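Long-range contact in putative isohexenylglutaconyl-CoA hydratase (Pseudomonas aeruginosa, PDB 4ZU2), which probably hydrates isohexenylglutaconyl-CoA in the breakdown of citronellate, as a member of the crotonase (enoyl-CoA hydratase/isomerase) family: residues Q103-G111 with L193-L204. Residues are numbered along the deposited sequence; the frame is centred on the assembly and turned at random.
Sequences QLLVALVEG and LEQRLEETLEQL
Leu104, Val106 and Leu108 of strand 104-109 lie over the helical segment 193-204, which runs antiparallel to the strand (176° between axes) at a closest axis distance of 10.2 Å. Strand alternation turns these side chains, and that of Glu110 beyond, toward the helix, which answers with Leu193, Leu197, Thr200 and Leu204, spaced three or four residues apart. Leu108 reaches about one helical turn: its CD1 meets Leu193 CG at 3.6 Å, while CD2 touches Leu197 CD2 at 3.9 Å and Glu194 OE2 at 3.6 Å. CG anti to the backbone N (chi1 -156°) directs the branch toward the helix, where CD1 and CD2 part to different partners. Glu110 packs its aliphatic CG on Leu193 CD2 (3.8 Å). Val106 CG1 reaches Leu197 CD1 at 3.7 Å, and its CG2 faces Thr200 CG2; Thr200 OG1 bonds back to Arg196 O (3.0 Å), from the face opposite Thr200 N. At the start of the strand Leu104 CD2 lies 3.5 Å from Leu204 CG, the side chains running alongside in opposite senses, and Leu167 of a neighbouring subunit packs on both. Leu197 also touches Val56 and Arg196 touches Ile128, on the strands flanking 104-109, an alpha/beta layering in keeping with the crotonase fold.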
loop_
_atom_site.group_PDB
_atom_site.type_symbol
_atom_site.label_atom_id
_atom_site.label_comp_id
_atom_site.label_asym_id
_atom_site.label_seq_id
_atom_site.Cartn_x
_atom_site.Cartn_y
_atom_site.Cartn_z
ATOM N N GLN A 103 -7.795 -0.409 -22.086
ATOM C CA GLN A 103 -6.675 -1.271 -22.461
ATOM C C GLN A 103 -5.736 -1.586 -21.320
ATOM O O GLN A 103 -5.579 -0.775 -20.393
ATOM C CB GLN A 103 -5.789 -0.524 -23.497
ATOM C CG GLN A 103 -6.390 -0.309 -24.875
ATOM C CD GLN A 103 -7.331 0.859 -24.954
ATOM O OE1 GLN A 103 -7.238 1.816 -24.175
ATOM N NE2 GLN A 103 -8.255 0.793 -25.917
ATOM N N LEU A 104 -5.049 -2.725 -21.445
ATOM C CA LEU A 104 -3.810 -2.973 -20.700
ATOM C C LEU A 104 -2.697 -2.015 -21.235
ATOM O O LEU A 104 -2.474 -1.919 -22.435
ATOM C CB LEU A 104 -3.364 -4.426 -20.864
ATOM C CG LEU A 104 -2.263 -4.920 -19.928
ATOM C CD1 LEU A 104 -2.800 -5.294 -18.562
ATOM C CD2 LEU A 104 -1.484 -6.124 -20.531
ATOM N N LEU A 105 -2.033 -1.302 -20.327
ATOM C CA LEU A 105 -1.006 -0.344 -20.671
ATOM C C LEU A 105 0.278 -0.918 -20.131
ATOM O O LEU A 105 0.425 -1.083 -18.916
ATOM C CB LEU A 105 -1.279 1.008 -20.034
ATOM C CG LEU A 105 -0.164 2.060 -20.200
ATOM C CD1 LEU A 105 0.169 2.383 -21.678
ATOM C CD2 LEU A 105 -0.520 3.351 -19.496
ATOM N N VAL A 106 1.181 -1.268 -21.034
ATOM C CA VAL A 106 2.475 -1.809 -20.633
ATOM C C VAL A 106 3.542 -0.741 -20.848
ATOM O O VAL A 106 3.635 -0.190 -21.935
ATOM C CB VAL A 106 2.841 -3.085 -21.438
ATOM C CG1 VAL A 106 4.141 -3.721 -20.897
ATOM C CG2 VAL A 106 1.688 -4.061 -21.404
ATOM N N ALA A 107 4.331 -0.440 -19.816
ATOM C CA ALA A 107 5.459 0.455 -20.005
ATOM C C ALA A 107 6.786 -0.302 -20.054
ATOM O O ALA A 107 7.122 -1.012 -19.144
ATOM C CB ALA A 107 5.502 1.563 -18.948
ATOM N N LEU A 108 7.539 -0.093 -21.130
ATOM C CA LEU A 108 8.895 -0.597 -21.249
ATOM C C LEU A 108 9.871 0.561 -21.007
ATOM O O LEU A 108 10.073 1.433 -21.871
ATOM C CB LEU A 108 9.064 -1.244 -22.635
ATOM C CG LEU A 108 10.156 -2.311 -22.817
ATOM C CD1 LEU A 108 10.057 -3.364 -21.745
ATOM C CD2 LEU A 108 10.024 -2.964 -24.152
ATOM N N VAL A 109 10.432 0.619 -19.803
ATOM C CA VAL A 109 11.195 1.793 -19.392
ATOM C C VAL A 109 12.725 1.521 -19.418
ATOM O O VAL A 109 13.222 0.590 -18.812
ATOM C CB VAL A 109 10.701 2.346 -18.010
ATOM C CG1 VAL A 109 9.174 2.626 -18.035
ATOM C CG2 VAL A 109 11.020 1.408 -16.905
ATOM N N GLU A 110 13.446 2.350 -20.161
ATOM C CA GLU A 110 14.885 2.223 -20.313
ATOM C C GLU A 110 15.467 3.578 -20.052
ATOM O O GLU A 110 14.814 4.567 -20.312
ATOM C CB GLU A 110 15.227 1.823 -21.732
ATOM C CG GLU A 110 14.577 0.559 -22.169
ATOM C CD GLU A 110 14.828 0.296 -23.622
ATOM O OE1 GLU A 110 15.901 -0.297 -23.939
ATOM O OE2 GLU A 110 13.965 0.728 -24.438
ATOM N N GLY A 111 16.701 3.603 -19.553
ATOM C CA GLY A 111 17.472 4.827 -19.373
ATOM C C GLY A 111 16.773 5.798 -18.446
ATOM O O GLY A 111 16.384 5.423 -17.348
ATOM N N LEU A 193 14.326 -8.013 -22.016
ATOM C CA LEU A 193 13.321 -6.992 -21.825
ATOM C C LEU A 193 12.198 -7.291 -22.773
ATOM O O LEU A 193 11.031 -7.166 -22.415
ATOM C CB LEU A 193 13.903 -5.606 -22.107
ATOM C CG LEU A 193 13.461 -4.460 -21.181
ATOM C CD1 LEU A 193 13.931 -4.641 -19.752
ATOM C CD2 LEU A 193 13.933 -3.119 -21.730
ATOM N N GLU A 194 12.573 -7.714 -23.979
ATOM C CA GLU A 194 11.621 -7.952 -25.063
ATOM C C GLU A 194 10.863 -9.253 -24.894
ATOM O O GLU A 194 9.779 -9.410 -25.450
ATOM C CB GLU A 194 12.338 -8.027 -26.409
ATOM C CG GLU A 194 12.735 -6.708 -27.006
ATOM C CD GLU A 194 11.563 -5.837 -27.336
ATOM O OE1 GLU A 194 10.660 -6.292 -28.064
ATOM O OE2 GLU A 194 11.547 -4.688 -26.857
ATOM N N GLN A 195 11.477 -10.217 -24.218
ATOM C CA GLN A 195 10.861 -11.520 -24.080
ATOM C C GLN A 195 9.800 -11.343 -23.055
ATOM O O GLN A 195 8.682 -11.759 -23.267
ATOM C CB GLN A 195 11.844 -12.653 -23.706
ATOM C CG GLN A 195 12.524 -12.616 -22.330
ATOM C CD GLN A 195 11.753 -13.308 -21.160
ATOM O OE1 GLN A 195 10.945 -14.213 -21.372
ATOM N NE2 GLN A 195 12.040 -12.886 -19.920
ATOM N N ARG A 196 10.142 -10.659 -21.972
ATOM C CA ARG A 196 9.165 -10.329 -20.943
ATOM C C ARG A 196 7.969 -9.612 -21.531
ATOM O O ARG A 196 6.844 -9.859 -21.125
ATOM C CB ARG A 196 9.766 -9.473 -19.846
ATOM C CG ARG A 196 8.765 -9.154 -18.754
ATOM C CD ARG A 196 8.419 -10.411 -17.975
ATOM N NE ARG A 196 9.590 -10.909 -17.267
ATOM C CZ ARG A 196 9.635 -12.050 -16.577
ATOM N NH1 ARG A 196 8.562 -12.848 -16.489
ATOM N NH2 ARG A 196 10.757 -12.391 -15.950
ATOM N N LEU A 197 8.214 -8.718 -22.469
ATOM C CA LEU A 197 7.124 -7.946 -23.045
ATOM C C LEU A 197 6.184 -8.860 -23.793
ATOM O O LEU A 197 4.971 -8.813 -23.593
ATOM C CB LEU A 197 7.622 -6.868 -23.993
ATOM C CG LEU A 197 6.537 -6.102 -24.773
ATOM C CD1 LEU A 197 5.585 -5.405 -23.823
ATOM C CD2 LEU A 197 7.155 -5.065 -25.724
ATOM N N GLU A 198 6.742 -9.660 -24.696
ATOM C CA GLU A 198 5.931 -10.577 -25.464
ATOM C C GLU A 198 5.297 -11.664 -24.549
ATOM O O GLU A 198 4.242 -12.202 -24.868
ATOM C CB GLU A 198 6.748 -11.190 -26.610
ATOM C CG GLU A 198 5.983 -12.262 -27.382
ATOM C CD GLU A 198 4.584 -11.807 -27.828
ATOM O OE1 GLU A 198 4.496 -10.759 -28.525
ATOM O OE2 GLU A 198 3.576 -12.502 -27.477
ATOM N N GLU A 199 5.939 -12.009 -23.437
ATOM C CA GLU A 199 5.321 -12.954 -22.515
ATOM C C GLU A 199 4.029 -12.329 -21.962
ATOM O O GLU A 199 2.940 -12.900 -22.094
ATOM C CB GLU A 199 6.267 -13.313 -21.395
ATOM C CG GLU A 199 5.674 -14.290 -20.418
ATOM C CD GLU A 199 5.099 -15.538 -21.087
ATOM O OE1 GLU A 199 5.662 -15.976 -22.130
ATOM O OE2 GLU A 199 4.090 -16.081 -20.560
ATOM N N THR A 200 4.174 -11.121 -21.409
ATOM C CA THR A 200 3.068 -10.325 -20.868
ATOM C C THR A 200 1.949 -10.235 -21.889
ATOM O O THR A 200 0.792 -10.454 -21.580
ATOM C CB THR A 200 3.533 -8.913 -20.548
ATOM O OG1 THR A 200 4.525 -8.951 -19.509
ATOM C CG2 THR A 200 2.361 -8.006 -20.122
ATOM N N LEU A 201 2.306 -9.961 -23.123
ATOM C CA LEU A 201 1.309 -9.791 -24.165
ATOM C C LEU A 201 0.592 -11.088 -24.495
ATOM O O LEU A 201 -0.552 -11.060 -24.914
ATOM C CB LEU A 201 1.928 -9.199 -25.421
ATOM C CG LEU A 201 2.287 -7.706 -25.350
ATOM C CD1 LEU A 201 2.978 -7.267 -26.655
ATOM C CD2 LEU A 201 1.049 -6.806 -25.074
ATOM N N GLU A 202 1.238 -12.224 -24.303
ATOM C CA GLU A 202 0.552 -13.458 -24.619
ATOM C C GLU A 202 -0.354 -13.807 -23.431
ATOM O O GLU A 202 -1.425 -14.336 -23.622
ATOM C CB GLU A 202 1.520 -14.574 -25.000
ATOM C CG GLU A 202 0.850 -15.590 -25.900
ATOM C CD GLU A 202 0.677 -15.126 -27.327
ATOM O OE1 GLU A 202 1.601 -14.457 -27.838
ATOM O OE2 GLU A 202 -0.400 -15.413 -27.918
ATOM N N GLN A 203 0.056 -13.459 -22.211
ATOM C CA GLN A 203 -0.842 -13.603 -21.064
ATOM C C GLN A 203 -2.108 -12.790 -21.233
ATOM O O GLN A 203 -3.200 -13.216 -20.864
ATOM C CB GLN A 203 -0.157 -13.168 -19.791
ATOM C CG GLN A 203 1.018 -14.040 -19.457
ATOM C CD GLN A 203 1.743 -13.574 -18.217
ATOM O OE1 GLN A 203 2.222 -12.448 -18.140
ATOM N NE2 GLN A 203 1.807 -14.438 -17.228
ATOM N N LEU A 204 -1.943 -11.602 -21.799
ATOM C CA LEU A 204 -3.035 -10.667 -21.966
ATOM C C LEU A 204 -4.040 -11.125 -23.001
ATOM O O LEU A 204 -5.226 -10.767 -22.927
ATOM C CB LEU A 204 -2.434 -9.306 -22.365
ATOM C CG LEU A 204 -3.290 -8.119 -22.799
ATOM C CD1 LEU A 204 -3.769 -8.211 -24.237
ATOM C CD2 LEU A 204 -4.418 -7.870 -21.850
#